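Local structure of hypothetical protein, similar to alpha-acetolactate decarboxylase (Staphylococcus aureus subsp. aureus, 1XV2) at residues D46-F51 with H125-P130; S78-K83 with F112-I117; F88-L93 with V198-Q203; G119-M124 with F193-V198. The protein probably catalyses the decarboxylation of alpha-acetolactate to acetoin, as a zinc-binding member of the alpha-acetolactate decarboxylase family. All coordinates share one frame; numbering follows the deposited sequence.

How the contacts relate
From the N terminus, 46-51 is the first segment and waits until 125-130 to close contact 1. The whole of contact 2 (78-83 with 112-117) falls within that span and ties the seven-stranded mixed sheet to the curled antiparallel sheet. Contact 3 opens at 88-93 and ends at 198-203, so it crosses contacts 1 and 2. Contact 4 (119-124 with 193-198) starts after contact 2 has closed, crosses contact 1, and lies inside the span of contact 3, with which it shares V198. Contacts 3 and 4 build the antiparallel sheet itself, whereas contact 1 bridges the two sheets beside the zinc. Contacts 2 and 3 meet where K116 O lies 2.8 Å from E201 N.

Contact 1: residues D46-F51 with H125-P130; sequences DGEVIF and HVRMMP
E48 reaches across to R127 and M129, and its OE2 is the atom on which the tight, buried part of the contact converges. E48 CG is anti to the carbonyl carbon (chi1 -49°) and the chain bends at chi2, which turns the carboxylate toward 127-129. M129 N donates almost straight to E48 OE2 (2.7 Å, 166°), on the anti side and somewhat out of the carboxylate plane. R127 NE lies 2.9 Å from E48 OE2, a salt bridge whose hydrogen bond is weak because the N-H is poorly aimed. The carboxylate and guanidinium planes are only 16° apart, and OE2 sits at the guanidinium edge. A water extends this bridge, joining E48 OE1 (2.6 Å) to R127 NH2 (3.0 Å). CE of selenomethionine M129 stands over one guanidinium face, near the NH2 end, and Q146 binds NH1. Next to this, G47 N donates to M129 O over 2.9 Å.

The looser side is at D46, which is partly exposed: a water lies between D46 OD1 and M129 O.

E48, gripped by M129 N and R127, stands about 4 Å from the zinc bound by H176, H178 and H189, consistent with the active site of an acetolactate decarboxylase.

Contact 2: residues S78-K83 with F112-I117; sequences SITNFK and FSAVKI
F82 swings its ring toward A114 and K116 because its CG is anti to the backbone N (chi1 -163°), which carries the ring away from the loop backbone and over the strand. K116 adopts the corresponding choice (chi1 -173°) and stays extended beyond CG, so its aliphatic stem runs past the ring while the amine leads away.

The ring then has two neighbours on strand 113-117. On one side the A114 methyl lies near the ring plane, with F82 CE1 3.9 Å from A114 CB. The carbonyl oxygen of A114 also lies in plane at this edge, 4.0 Å from F82 CE1. On the other side, F82 CE2 and F82 CZ are each 3.9 Å from K116 CB, and F82 CE2 is 4.1 Å from K116 CD; this approach is oblique to the ring. A looser touch comes from T80, whose CG2 is 4.3 Å from A114 CB.

Outside partners hold the pieces in place. The loop at F82 is fixed by its backbone N bonding to N36 OD1, and T80 OG1 is occupied by V7 O. F82 also packs on L37 and on E201, and K116 NZ makes a long, weak ion pair with D53. Strand 77-80 belongs to the mixed sheet and 113-118 to the antiparallel one, so this is packing between sheets, not strand pairing.

With carbon-carbon approaches of 3.9 Å or more and no polar bond between the segments, the contact depends on shape and apolar burial. The carbonyl at the ring edge may add a slight electrostatic attraction for the ring's C-H groups.

Contact 3: residues F88-L93 with V198-Q203; sequences FPLQQL and VVVEIQ
F88 lays one ring face over V200, the closest side-chain meeting of these two strands. V200 CB stands 3.8 Å from the centroid of the F88 ring and 22° off the normal, as a CH-pi contact requires, although it is displaced toward the rim. V200 CG1 is anti to its backbone N (chi1 -179°), which directs V200 CG1 to F88 CZ at 3.5 Å. I202 approaches the same ring differently: I202 CD1 lies in the ring plane, 3.6 Å from F88 CE2. L90 extends the apolar patch, with L90 CD1 at 3.6 Å from V200 CG2.

The next layer is the backbone that sets these distances. F88 with V200 and L90 with V198 are antiparallel hydrogen-bonded pairs, each bonded in both directions. V200 N to F88 O measures 2.7 Å, and V198 N to L90 O is the straightest of the four bonds (169°). P89 and V199 form the non-hydrogen-bonded pair between them and project from the exposed face of the sheet. Between the two backbones, P89 CA lies 3.4 Å from V198 O in a CA-H...O contact.

Further out, helix 95-105 covers the F88, L90 and I202 face: E105 touches F88 and I202, Q101 touches L90, and I102 touches I202. Four backbone bonds thus fix the register of F88 and L90 against V200 and V198, and the side chains between the strands meet through CH-pi and apolar contacts; packing on the helix is probably largely apolar too.

Contact 4: residues G119-M124 with F193-V198; sequences GTFKHM and FEVDDV
F121 has its ring held between two methyls: V198 CG1 over one face, 4.2 Å from the centroid, and CE of selenomethionine M124 over the opposite one. V195 CG1 meets F121 CE1 obliquely at 3.6 Å, and F193 CD1 approaches F121 CD1 at 3.9 Å. M124 is bent at chi2 and chi3, which brings its CE back to F193 CB (3.9 Å). I158 of strand 154-163 touches F121, M124 and F193, and F179 meets the F121 ring with planes at about 85°.

The strands are antiparallel but interrupted by two classic beta bulges within the curled sheet. K122 and H123 both face E194, and D196 and D197 both face T120. At the second bulge T120 O accepts D196 N (2.9 Å) and the longer D197 N from the same face of its carbonyl plane. T120 N and OG1 both donate to D197 O. At the first, E194 O takes H123 N in the carbonyl plane, on a lone pair, while K122 N gives a weak bond (121°).

Farther out, K122 CG packs on D196 CB at 3.5 Å. K122 NZ bonds to Q92 OE1 and to a water that reaches E194 OE2 weakly. D197 OD2 accepts from Q91 NE2.

Contact 1: residues D46-F51 with H125-P130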
loop_
_atom_site.group_PDB
_atom_site.type_symbol
_atom_site.label_atom_id
_atom_site.label_comp_id
_atom_site.label_asym_id
_atom_site.label_seq_id
_atom_site.Cartn_x
_atom_site.Cartn_y
_atom_site.Cartn_z
ATOM N N ASP A 46 -0.532 -18.503 13.961
ATOM C CA ASP A 46 -0.322 -19.930 14.096
ATOM C C ASP A 46 0.086 -20.611 12.799
ATOM O O ASP A 46 -0.703 -20.722 11.861
ATOM C CB ASP A 46 -1.581 -20.601 14.651
ATOM C CG ASP A 46 -1.490 -22.119 14.633
ATOM O OD1 ASP A 46 -0.430 -22.660 15.018
ATOM O OD2 ASP A 46 -2.478 -22.769 14.237
ATOM N N GLY A 47 1.336 -21.052 12.752
ATOM C CA GLY A 47 1.825 -21.767 11.593
ATOM C C GLY A 47 2.026 -21.016 10.296
ATOM O O GLY A 47 2.153 -19.791 10.260
ATOM N N GLU A 48 2.033 -21.786 9.217
ATOM C CA GLU A 48 2.263 -21.265 7.884
ATOM C C GLU A 48 1.180 -21.706 6.919
ATOM O O GLU A 48 0.950 -22.901 6.746
ATOM C CB GLU A 48 3.606 -21.783 7.376
ATOM C CG GLU A 48 4.752 -21.616 8.360
ATOM C CD GLU A 48 5.077 -20.161 8.620
ATOM O OE1 GLU A 48 4.613 -19.309 7.833
ATOM O OE2 GLU A 48 5.803 -19.872 9.598
ATOM N N VAL A 49 0.524 -20.744 6.280
ATOM C CA VAL A 49 -0.510 -21.069 5.312
ATOM C C VAL A 49 0.064 -20.966 3.905
ATOM O O VAL A 49 0.750 -20.001 3.577
ATOM C CB VAL A 49 -1.713 -20.105 5.416
ATOM C CG1 VAL A 49 -2.745 -20.441 4.348
ATOM C CG2 VAL A 49 -2.336 -20.201 6.800
ATOM N N ILE A 50 -0.197 -21.975 3.084
ATOM C CA ILE A 50 0.262 -21.963 1.703
ATOM C C ILE A 50 -0.954 -22.164 0.804
ATOM O O ILE A 50 -1.627 -23.193 0.887
ATOM C CB ILE A 50 1.270 -23.104 1.389
ATOM C CG1 ILE A 50 2.454 -23.066 2.354
ATOM C CG2 ILE A 50 1.768 -22.967 -0.044
ATOM C CD1 ILE A 50 2.179 -23.721 3.694
ATOM N N PHE A 51 -1.251 -21.173 -0.029
ATOM C CA PHE A 51 -2.368 -21.281 -0.959
ATOM C C PHE A 51 -1.776 -21.865 -2.236
ATOM O O PHE A 51 -0.972 -21.219 -2.907
ATOM C CB PHE A 51 -2.982 -19.909 -1.240
ATOM C CG PHE A 51 -3.703 -19.310 -0.060
ATOM C CD1 PHE A 51 -4.787 -19.964 0.519
ATOM C CD2 PHE A 51 -3.305 -18.084 0.463
ATOM C CE1 PHE A 51 -5.466 -19.406 1.603
ATOM C CE2 PHE A 51 -3.980 -17.517 1.549
ATOM C CZ PHE A 51 -5.061 -18.182 2.118
ATOM N N HIS A 125 14.909 -25.376 3.553
ATOM C CA HIS A 125 14.975 -24.965 4.950
ATOM C C HIS A 125 13.806 -24.028 5.255
ATOM O O HIS A 125 13.718 -22.942 4.693
ATOM C CB HIS A 125 16.312 -24.251 5.201
ATOM C CG HIS A 125 16.503 -23.778 6.608
ATOM N ND1 HIS A 125 17.656 -23.149 7.027
ATOM C CD2 HIS A 125 15.690 -23.831 7.690
ATOM C CE1 HIS A 125 17.546 -22.836 8.306
ATOM N NE2 HIS A 125 16.363 -23.238 8.732
ATOM N N VAL A 126 12.911 -24.454 6.143
ATOM C CA VAL A 126 11.751 -23.641 6.500
ATOM C C VAL A 126 11.564 -23.521 8.004
ATOM O O VAL A 126 12.199 -24.232 8.787
ATOM C CB VAL A 126 10.430 -24.246 5.952
ATOM C CG1 VAL A 126 10.519 -24.460 4.453
ATOM C CG2 VAL A 126 10.126 -25.560 6.663
ATOM N N ARG A 127 10.680 -22.611 8.396
ATOM C CA ARG A 127 10.337 -22.433 9.794
ATOM C C ARG A 127 8.822 -22.523 9.861
ATOM O O ARG A 127 8.133 -22.313 8.858
ATOM C CB ARG A 127 10.824 -21.076 10.335
ATOM C CG ARG A 127 10.197 -19.831 9.713
ATOM C CD ARG A 127 8.850 -19.449 10.339
ATOM N NE ARG A 127 8.261 -18.281 9.679
ATOM C CZ ARG A 127 8.695 -17.032 9.818
ATOM N NH1 ARG A 127 9.728 -16.763 10.608
ATOM N NH2 ARG A 127 8.111 -16.047 9.144
HETATM N N MSE A 128 8.308 -22.880 11.031
HETATM C CA MSE A 128 6.870 -22.964 11.237
HETATM C C MSE A 128 6.600 -22.040 12.413
HETATM O O MSE A 128 6.866 -22.390 13.566
HETATM C CB MSE A 128 6.448 -24.398 11.570
HETATM C CG MSE A 128 6.779 -25.423 10.489
HETATM SE SE MSE A 128 8.546 -26.194 10.685
HETATM C CE MSE A 128 8.118 -27.641 11.902
HETATM N N MSE A 129 6.100 -20.845 12.118
HETATM C CA MSE A 129 5.839 -19.865 13.161
HETATM C C MSE A 129 4.999 -20.453 14.289
HETATM O O MSE A 129 3.888 -20.929 14.062
HETATM C CB MSE A 129 5.129 -18.642 12.572
HETATM C CG MSE A 129 5.139 -17.417 13.484
HETATM SE SE MSE A 129 6.908 -16.677 13.714
HETATM C CE MSE A 129 6.930 -15.487 12.188
ATOM N N PRO A 130 5.535 -20.446 15.520
ATOM C CA PRO A 130 4.798 -20.986 16.667
ATOM C C PRO A 130 3.641 -20.057 17.038
ATOM O O PRO A 130 3.793 -18.834 17.064
ATOM C CB PRO A 130 5.866 -21.070 17.752
ATOM C CG PRO A 130 6.756 -19.918 17.428
ATOM C CD PRO A 130 6.882 -20.004 15.922
HETATM O O HOH W 1 2.434 -23.178 14.501
HETATM O O HOH W 2 5.379 -16.882 8.227
#

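Contact 2: residues S78-K83 with F112-I117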
loop_
_atom_site.group_PDB
_atom_site.type_symbol
_atom_site.label_atom_id
_atom_site.label_comp_id
_atom_site.label_asym_id
_atom_site.label_seq_id
_atom_site.Cartn_x
_atom_site.Cartn_y
_atom_site.Cartn_z
ATOM N N SER A 78 -1.743 -12.897 1.750
ATOM C CA SER A 78 -1.485 -12.349 0.424
ATOM C C SER A 78 -1.895 -13.436 -0.559
ATOM O O SER A 78 -1.478 -14.588 -0.417
ATOM C CB SER A 78 0.001 -12.029 0.249
ATOM O OG SER A 78 0.429 -11.073 1.204
ATOM N N ILE A 79 -2.709 -13.085 -1.551
ATOM C CA ILE A 79 -3.167 -14.082 -2.514
ATOM C C ILE A 79 -3.418 -13.498 -3.903
ATOM O O ILE A 79 -3.589 -12.293 -4.063
ATOM C CB ILE A 79 -4.460 -14.761 -2.011
ATOM C CG1 ILE A 79 -4.629 -16.128 -2.671
ATOM C CG2 ILE A 79 -5.666 -13.877 -2.322
ATOM C CD1 ILE A 79 -5.752 -16.963 -2.069
ATOM N N THR A 80 -3.439 -14.365 -4.909
ATOM C CA THR A 80 -3.668 -13.915 -6.273
ATOM C C THR A 80 -4.181 -15.029 -7.173
ATOM O O THR A 80 -4.018 -16.212 -6.869
ATOM C CB THR A 80 -2.367 -13.374 -6.901
ATOM O OG1 THR A 80 -2.653 -12.795 -8.180
ATOM C CG2 THR A 80 -1.358 -14.505 -7.086
ATOM N N ASN A 81 -4.830 -14.634 -8.263
ATOM C CA ASN A 81 -5.313 -15.580 -9.262
ATOM C C ASN A 81 -4.095 -15.672 -10.165
ATOM O O ASN A 81 -3.942 -14.882 -11.096
ATOM C CB ASN A 81 -6.496 -15.006 -10.043
ATOM C CG ASN A 81 -7.747 -14.897 -9.206
ATOM O OD1 ASN A 81 -8.198 -15.881 -8.613
ATOM N ND2 ASN A 81 -8.323 -13.699 -9.153
ATOM N N PHE A 82 -3.220 -16.624 -9.865
ATOM C CA PHE A 82 -1.979 -16.789 -10.607
ATOM C C PHE A 82 -2.117 -17.031 -12.101
ATOM O O PHE A 82 -2.657 -18.042 -12.537
ATOM C CB PHE A 82 -1.138 -17.909 -9.993
ATOM C CG PHE A 82 0.301 -17.875 -10.417
ATOM C CD1 PHE A 82 1.094 -16.770 -10.125
ATOM C CD2 PHE A 82 0.863 -18.935 -11.123
ATOM C CE1 PHE A 82 2.427 -16.717 -10.531
ATOM C CE2 PHE A 82 2.195 -18.893 -11.533
ATOM C CZ PHE A 82 2.977 -17.780 -11.237
ATOM N N LYS A 83 -1.603 -16.078 -12.870
ATOM C CA LYS A 83 -1.601 -16.132 -14.326
ATOM C C LYS A 83 -0.159 -15.818 -14.738
ATOM O O LYS A 83 0.215 -14.654 -14.897
ATOM C CB LYS A 83 -2.565 -15.081 -14.889
ATOM C CG LYS A 83 -2.498 -14.893 -16.397
ATOM C CD LYS A 83 -2.935 -16.138 -17.149
ATOM C CE LYS A 83 -2.754 -15.954 -18.648
ATOM N NZ LYS A 83 -1.319 -15.727 -18.994
ATOM N N PHE A 112 5.047 -5.112 -7.668
ATOM C CA PHE A 112 4.800 -6.317 -6.894
ATOM C C PHE A 112 4.800 -7.423 -7.945
ATOM O O PHE A 112 4.496 -7.170 -9.113
ATOM C CB PHE A 112 3.416 -6.262 -6.243
ATOM C CG PHE A 112 3.372 -5.512 -4.943
ATOM C CD1 PHE A 112 3.657 -6.159 -3.747
ATOM C CD2 PHE A 112 3.005 -4.171 -4.911
ATOM C CE1 PHE A 112 3.569 -5.483 -2.534
ATOM C CE2 PHE A 112 2.917 -3.484 -3.703
ATOM C CZ PHE A 112 3.197 -4.144 -2.515
ATOM N N SER A 113 5.135 -8.641 -7.537
ATOM C CA SER A 113 5.134 -9.776 -8.456
ATOM C C SER A 113 4.922 -11.063 -7.676
ATOM O O SER A 113 5.169 -11.122 -6.472
ATOM C CB SER A 113 6.453 -9.855 -9.232
ATOM O OG SER A 113 7.555 -10.000 -8.353
ATOM N N ALA A 114 4.455 -12.092 -8.367
ATOM C CA ALA A 114 4.220 -13.380 -7.743
ATOM C C ALA A 114 5.130 -14.405 -8.400
ATOM O O ALA A 114 5.444 -14.295 -9.582
ATOM C CB ALA A 114 2.763 -13.787 -7.917
ATOM N N VAL A 115 5.553 -15.402 -7.631
ATOM C CA VAL A 115 6.417 -16.438 -8.167
ATOM C C VAL A 115 5.959 -17.823 -7.764
ATOM O O VAL A 115 5.327 -18.018 -6.723
ATOM C CB VAL A 115 7.878 -16.278 -7.692
ATOM C CG1 VAL A 115 8.411 -14.921 -8.102
ATOM C CG2 VAL A 115 7.959 -16.458 -6.186
ATOM N N LYS A 116 6.287 -18.784 -8.612
ATOM C CA LYS A 116 5.958 -20.172 -8.366
ATOM C C LYS A 116 7.167 -20.949 -8.854
ATOM O O LYS A 116 7.563 -20.829 -10.014
ATOM C CB LYS A 116 4.705 -20.584 -9.140
ATOM C CG LYS A 116 4.220 -21.979 -8.782
ATOM C CD LYS A 116 2.899 -22.322 -9.449
ATOM C CE LYS A 116 2.409 -23.687 -8.987
ATOM N NZ LYS A 116 1.083 -24.047 -9.563
ATOM N N ILE A 117 7.766 -21.717 -7.954
ATOM C CA ILE A 117 8.942 -22.516 -8.267
ATOM C C ILE A 117 8.597 -23.959 -7.933
ATOM O O ILE A 117 8.461 -24.306 -6.763
ATOM C CB ILE A 117 10.146 -22.064 -7.415
ATOM C CG1 ILE A 117 10.399 -20.570 -7.637
ATOM C CG2 ILE A 117 11.377 -22.890 -7.769
ATOM C CD1 ILE A 117 11.355 -19.945 -6.644
#

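Contact 3: residues F88-L93 with V198-Q203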
loop_
_atom_site.group_PDB
_atom_site.type_symbol
_atom_site.label_atom_id
_atom_site.label_comp_id
_atom_site.label_asym_id
_atom_site.label_seq_id
_atom_site.Cartn_x
_atom_site.Cartn_y
_atom_site.Cartn_z
ATOM N N PHE A 88 10.235 -20.272 -17.053
ATOM C CA PHE A 88 11.615 -20.624 -17.387
ATOM C C PHE A 88 12.216 -21.579 -16.358
ATOM O O PHE A 88 11.908 -21.504 -15.169
ATOM C CB PHE A 88 12.471 -19.357 -17.494
ATOM C CG PHE A 88 12.596 -18.591 -16.206
ATOM C CD1 PHE A 88 13.571 -18.927 -15.272
ATOM C CD2 PHE A 88 11.745 -17.528 -15.931
ATOM C CE1 PHE A 88 13.698 -18.211 -14.080
ATOM C CE2 PHE A 88 11.861 -16.806 -14.744
ATOM C CZ PHE A 88 12.838 -17.146 -13.818
ATOM N N PRO A 89 13.084 -22.499 -16.810
ATOM C CA PRO A 89 13.713 -23.466 -15.908
ATOM C C PRO A 89 14.989 -22.989 -15.218
ATOM O O PRO A 89 15.587 -21.986 -15.605
ATOM C CB PRO A 89 13.969 -24.659 -16.823
ATOM C CG PRO A 89 14.331 -23.995 -18.107
ATOM C CD PRO A 89 13.316 -22.869 -18.219
ATOM N N LEU A 90 15.385 -23.723 -14.181
ATOM C CA LEU A 90 16.597 -23.439 -13.421
ATOM C C LEU A 90 17.092 -24.749 -12.830
ATOM O O LEU A 90 16.292 -25.605 -12.449
ATOM C CB LEU A 90 16.327 -22.438 -12.295
ATOM C CG LEU A 90 16.017 -20.991 -12.690
ATOM C CD1 LEU A 90 15.830 -20.149 -11.431
ATOM C CD2 LEU A 90 17.150 -20.429 -13.534
ATOM N N GLN A 91 18.410 -24.908 -12.757
ATOM C CA GLN A 91 18.989 -26.130 -12.217
ATOM C C GLN A 91 20.246 -25.857 -11.406
ATOM O O GLN A 91 20.989 -24.921 -11.695
ATOM C CB GLN A 91 19.344 -27.097 -13.349
ATOM C CG GLN A 91 18.183 -27.494 -14.242
ATOM C CD GLN A 91 18.631 -28.377 -15.391
ATOM O OE1 GLN A 91 19.479 -27.985 -16.195
ATOM N NE2 GLN A 91 18.067 -29.577 -15.471
ATOM N N GLN A 92 20.467 -26.687 -10.388
ATOM C CA GLN A 92 21.647 -26.591 -9.534
ATOM C C GLN A 92 22.040 -25.155 -9.176
ATOM O O GLN A 92 23.122 -24.700 -9.547
ATOM C CB GLN A 92 22.830 -27.269 -10.230
ATOM C CG GLN A 92 22.608 -28.732 -10.578
ATOM C CD GLN A 92 22.436 -29.602 -9.346
ATOM O OE1 GLN A 92 23.151 -29.442 -8.357
ATOM N NE2 GLN A 92 21.494 -30.535 -9.404
ATOM N N LEU A 93 21.167 -24.455 -8.455
ATOM C CA LEU A 93 21.435 -23.074 -8.051
ATOM C C LEU A 93 21.021 -22.799 -6.607
ATOM O O LEU A 93 20.087 -23.413 -6.079
ATOM C CB LEU A 93 20.699 -22.092 -8.967
ATOM C CG LEU A 93 21.074 -22.054 -10.450
ATOM C CD1 LEU A 93 20.217 -21.008 -11.151
ATOM C CD2 LEU A 93 22.559 -21.729 -10.611
ATOM N N VAL A 198 13.988 -27.297 -11.432
ATOM C CA VAL A 198 12.675 -26.689 -11.251
ATOM C C VAL A 198 12.258 -25.809 -12.416
ATOM O O VAL A 198 13.036 -25.548 -13.332
ATOM C CB VAL A 198 12.640 -25.799 -9.993
ATOM C CG1 VAL A 198 12.947 -26.622 -8.752
ATOM C CG2 VAL A 198 13.639 -24.661 -10.146
ATOM N N VAL A 199 11.008 -25.360 -12.362
ATOM C CA VAL A 199 10.451 -24.465 -13.366
ATOM C C VAL A 199 9.988 -23.238 -12.585
ATOM O O VAL A 199 9.357 -23.371 -11.536
ATOM C CB VAL A 199 9.232 -25.089 -14.085
ATOM C CG1 VAL A 199 8.587 -24.061 -15.010
ATOM C CG2 VAL A 199 9.666 -26.313 -14.874
ATOM N N VAL A 200 10.316 -22.053 -13.082
ATOM C CA VAL A 200 9.927 -20.821 -12.415
ATOM C C VAL A 200 8.868 -20.064 -13.208
ATOM O O VAL A 200 9.034 -19.812 -14.405
ATOM C CB VAL A 200 11.138 -19.877 -12.213
ATOM C CG1 VAL A 200 10.695 -18.607 -11.499
ATOM C CG2 VAL A 200 12.232 -20.585 -11.416
ATOM N N GLU A 201 7.785 -19.704 -12.529
ATOM C CA GLU A 201 6.702 -18.944 -13.145
ATOM C C GLU A 201 6.584 -17.606 -12.427
ATOM O O GLU A 201 6.589 -17.546 -11.194
ATOM C CB GLU A 201 5.381 -19.707 -13.039
ATOM C CG GLU A 201 5.308 -20.931 -13.929
ATOM C CD GLU A 201 4.077 -21.769 -13.655
ATOM O OE1 GLU A 201 4.004 -22.383 -12.569
ATOM O OE2 GLU A 201 3.180 -21.811 -14.521
ATOM N N ILE A 202 6.486 -16.531 -13.199
ATOM C CA ILE A 202 6.373 -15.196 -12.631
ATOM C C ILE A 202 5.134 -14.477 -13.152
ATOM O O ILE A 202 4.676 -14.731 -14.270
ATOM C CB ILE A 202 7.601 -14.329 -12.987
ATOM C CG1 ILE A 202 8.884 -15.020 -12.536
ATOM C CG2 ILE A 202 7.493 -12.970 -12.309
ATOM C CD1 ILE A 202 10.145 -14.246 -12.887
ATOM N N GLN A 203 4.596 -13.585 -12.328
ATOM C CA GLN A 203 3.438 -12.784 -12.699
ATOM C C GLN A 203 3.665 -11.378 -12.159
ATOM O O GLN A 203 3.886 -11.196 -10.961
ATOM C CB GLN A 203 2.153 -13.363 -12.105
ATOM C CG GLN A 203 0.911 -12.571 -12.499
ATOM C CD GLN A 203 -0.362 -13.097 -11.865
ATOM O OE1 GLN A 203 -1.458 -12.642 -12.188
ATOM N NE2 GLN A 203 -0.224 -14.056 -10.955
#

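Contact 4: residues G119-M124 with F193-V198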
loop_
_atom_site.group_PDB
_atom_site.type_symbol
_atom_site.label_atom_id
_atom_site.label_comp_id
_atom_site.label_asym_id
_atom_site.label_seq_id
_atom_site.Cartn_x
_atom_site.Cartn_y
_atom_site.Cartn_z
ATOM N N GLY A 119 9.368 -28.233 -8.586
ATOM C CA GLY A 119 10.300 -29.249 -9.043
ATOM C C GLY A 119 11.006 -29.912 -7.877
ATOM O O GLY A 119 10.424 -30.070 -6.801
ATOM N N THR A 120 12.261 -30.298 -8.085
ATOM C CA THR A 120 13.042 -30.937 -7.035
ATOM C C THR A 120 14.019 -29.947 -6.398
ATOM O O THR A 120 14.608 -29.109 -7.078
ATOM C CB THR A 120 13.835 -32.137 -7.586
ATOM O OG1 THR A 120 14.651 -31.708 -8.682
ATOM C CG2 THR A 120 12.885 -33.230 -8.062
ATOM N N PHE A 121 14.181 -30.046 -5.086
ATOM C CA PHE A 121 15.079 -29.159 -4.361
ATOM C C PHE A 121 16.138 -29.963 -3.643
ATOM O O PHE A 121 15.818 -30.864 -2.866
ATOM C CB PHE A 121 14.292 -28.335 -3.346
ATOM C CG PHE A 121 13.311 -27.395 -3.973
ATOM C CD1 PHE A 121 13.695 -26.105 -4.332
ATOM C CD2 PHE A 121 12.010 -27.810 -4.243
ATOM C CE1 PHE A 121 12.793 -25.238 -4.953
ATOM C CE2 PHE A 121 11.103 -26.949 -4.864
ATOM C CZ PHE A 121 11.496 -25.662 -5.219
ATOM N N LYS A 122 17.400 -29.639 -3.908
ATOM C CA LYS A 122 18.511 -30.335 -3.272
ATOM C C LYS A 122 18.462 -30.069 -1.779
ATOM O O LYS A 122 18.745 -30.948 -0.970
ATOM C CB LYS A 122 19.846 -29.838 -3.829
ATOM C CG LYS A 122 19.946 -29.904 -5.335
ATOM C CD LYS A 122 21.355 -29.585 -5.813
ATOM C CE LYS A 122 22.337 -30.655 -5.366
ATOM N NZ LYS A 122 23.695 -30.448 -5.949
ATOM N N HIS A 123 18.096 -28.842 -1.423
ATOM C CA HIS A 123 18.014 -28.445 -0.026
ATOM C C HIS A 123 16.811 -27.530 0.207
ATOM O O HIS A 123 16.501 -26.679 -0.618
ATOM C CB HIS A 123 19.308 -27.728 0.373
ATOM C CG HIS A 123 19.312 -27.211 1.779
ATOM N ND1 HIS A 123 19.120 -28.026 2.875
ATOM C CD2 HIS A 123 19.504 -25.963 2.269
ATOM C CE1 HIS A 123 19.194 -27.302 3.977
ATOM N NE2 HIS A 123 19.428 -26.047 3.637
HETATM N N MSE A 124 16.128 -27.725 1.328
HETATM C CA MSE A 124 14.974 -26.903 1.678
HETATM C C MSE A 124 15.047 -26.641 3.176
HETATM O O MSE A 124 15.237 -27.563 3.965
HETATM C CB MSE A 124 13.665 -27.624 1.312
HETATM C CG MSE A 124 12.386 -26.842 1.620
HETATM SE SE MSE A 124 12.276 -25.071 0.842
HETATM C CE MSE A 124 12.144 -25.547 -1.027
ATOM N N PHE A 193 17.067 -22.351 0.493
ATOM C CA PHE A 193 16.835 -23.501 -0.368
ATOM C C PHE A 193 17.837 -23.574 -1.513
ATOM O O PHE A 193 18.526 -22.600 -1.828
ATOM C CB PHE A 193 15.408 -23.464 -0.935
ATOM C CG PHE A 193 15.183 -22.379 -1.947
ATOM C CD1 PHE A 193 15.277 -22.649 -3.311
ATOM C CD2 PHE A 193 14.895 -21.081 -1.542
ATOM C CE1 PHE A 193 15.086 -21.639 -4.252
ATOM C CE2 PHE A 193 14.703 -20.064 -2.477
ATOM C CZ PHE A 193 14.800 -20.344 -3.835
ATOM N N GLU A 194 17.916 -24.750 -2.121
ATOM C CA GLU A 194 18.799 -24.978 -3.254
ATOM C C GLU A 194 18.019 -25.812 -4.263
ATOM O O GLU A 194 17.575 -26.919 -3.951
ATOM C CB GLU A 194 20.060 -25.720 -2.810
ATOM C CG GLU A 194 20.968 -26.136 -3.959
ATOM C CD GLU A 194 22.309 -26.671 -3.482
ATOM O OE1 GLU A 194 22.315 -27.609 -2.654
ATOM O OE2 GLU A 194 23.355 -26.156 -3.938
ATOM N N VAL A 195 17.839 -25.278 -5.466
ATOM C CA VAL A 195 17.099 -25.992 -6.496
ATOM C C VAL A 195 17.940 -27.046 -7.207
ATOM O O VAL A 195 19.133 -26.853 -7.437
ATOM C CB VAL A 195 16.546 -25.025 -7.563
ATOM C CG1 VAL A 195 15.573 -24.046 -6.922
ATOM C CG2 VAL A 195 17.697 -24.281 -8.240
ATOM N N ASP A 196 17.316 -28.176 -7.526
ATOM C CA ASP A 196 17.998 -29.234 -8.257
ATOM C C ASP A 196 17.548 -29.028 -9.694
ATOM O O ASP A 196 18.340 -28.691 -10.570
ATOM C CB ASP A 196 17.555 -30.619 -7.780
ATOM C CG ASP A 196 18.304 -31.742 -8.485
ATOM O OD1 ASP A 196 18.505 -31.650 -9.714
ATOM O OD2 ASP A 196 18.687 -32.720 -7.815
ATOM N N ASP A 197 16.253 -29.225 -9.916
ATOM C CA ASP A 197 15.657 -29.048 -11.232
ATOM C C ASP A 197 14.242 -28.530 -11.007
ATOM O O ASP A 197 13.399 -29.234 -10.444
ATOM C CB ASP A 197 15.614 -30.377 -11.986
ATOM C CG ASP A 197 15.329 -30.197 -13.462
ATOM O OD1 ASP A 197 14.356 -29.494 -13.809
ATOM O OD2 ASP A 197 16.080 -30.763 -14.281
ATOM N N VAL A 198 13.988 -27.297 -11.432
ATOM C CA VAL A 198 12.675 -26.689 -11.251
ATOM C C VAL A 198 12.258 -25.809 -12.416
ATOM O O VAL A 198 13.036 -25.548 -13.332
ATOM C CB VAL A 198 12.640 -25.799 -9.993
ATOM C CG1 VAL A 198 12.947 -26.622 -8.752
ATOM C CG2 VAL A 198 13.639 -24.661 -10.146
HETATM O O HOH W 3 23.798 -27.547 -6.596
#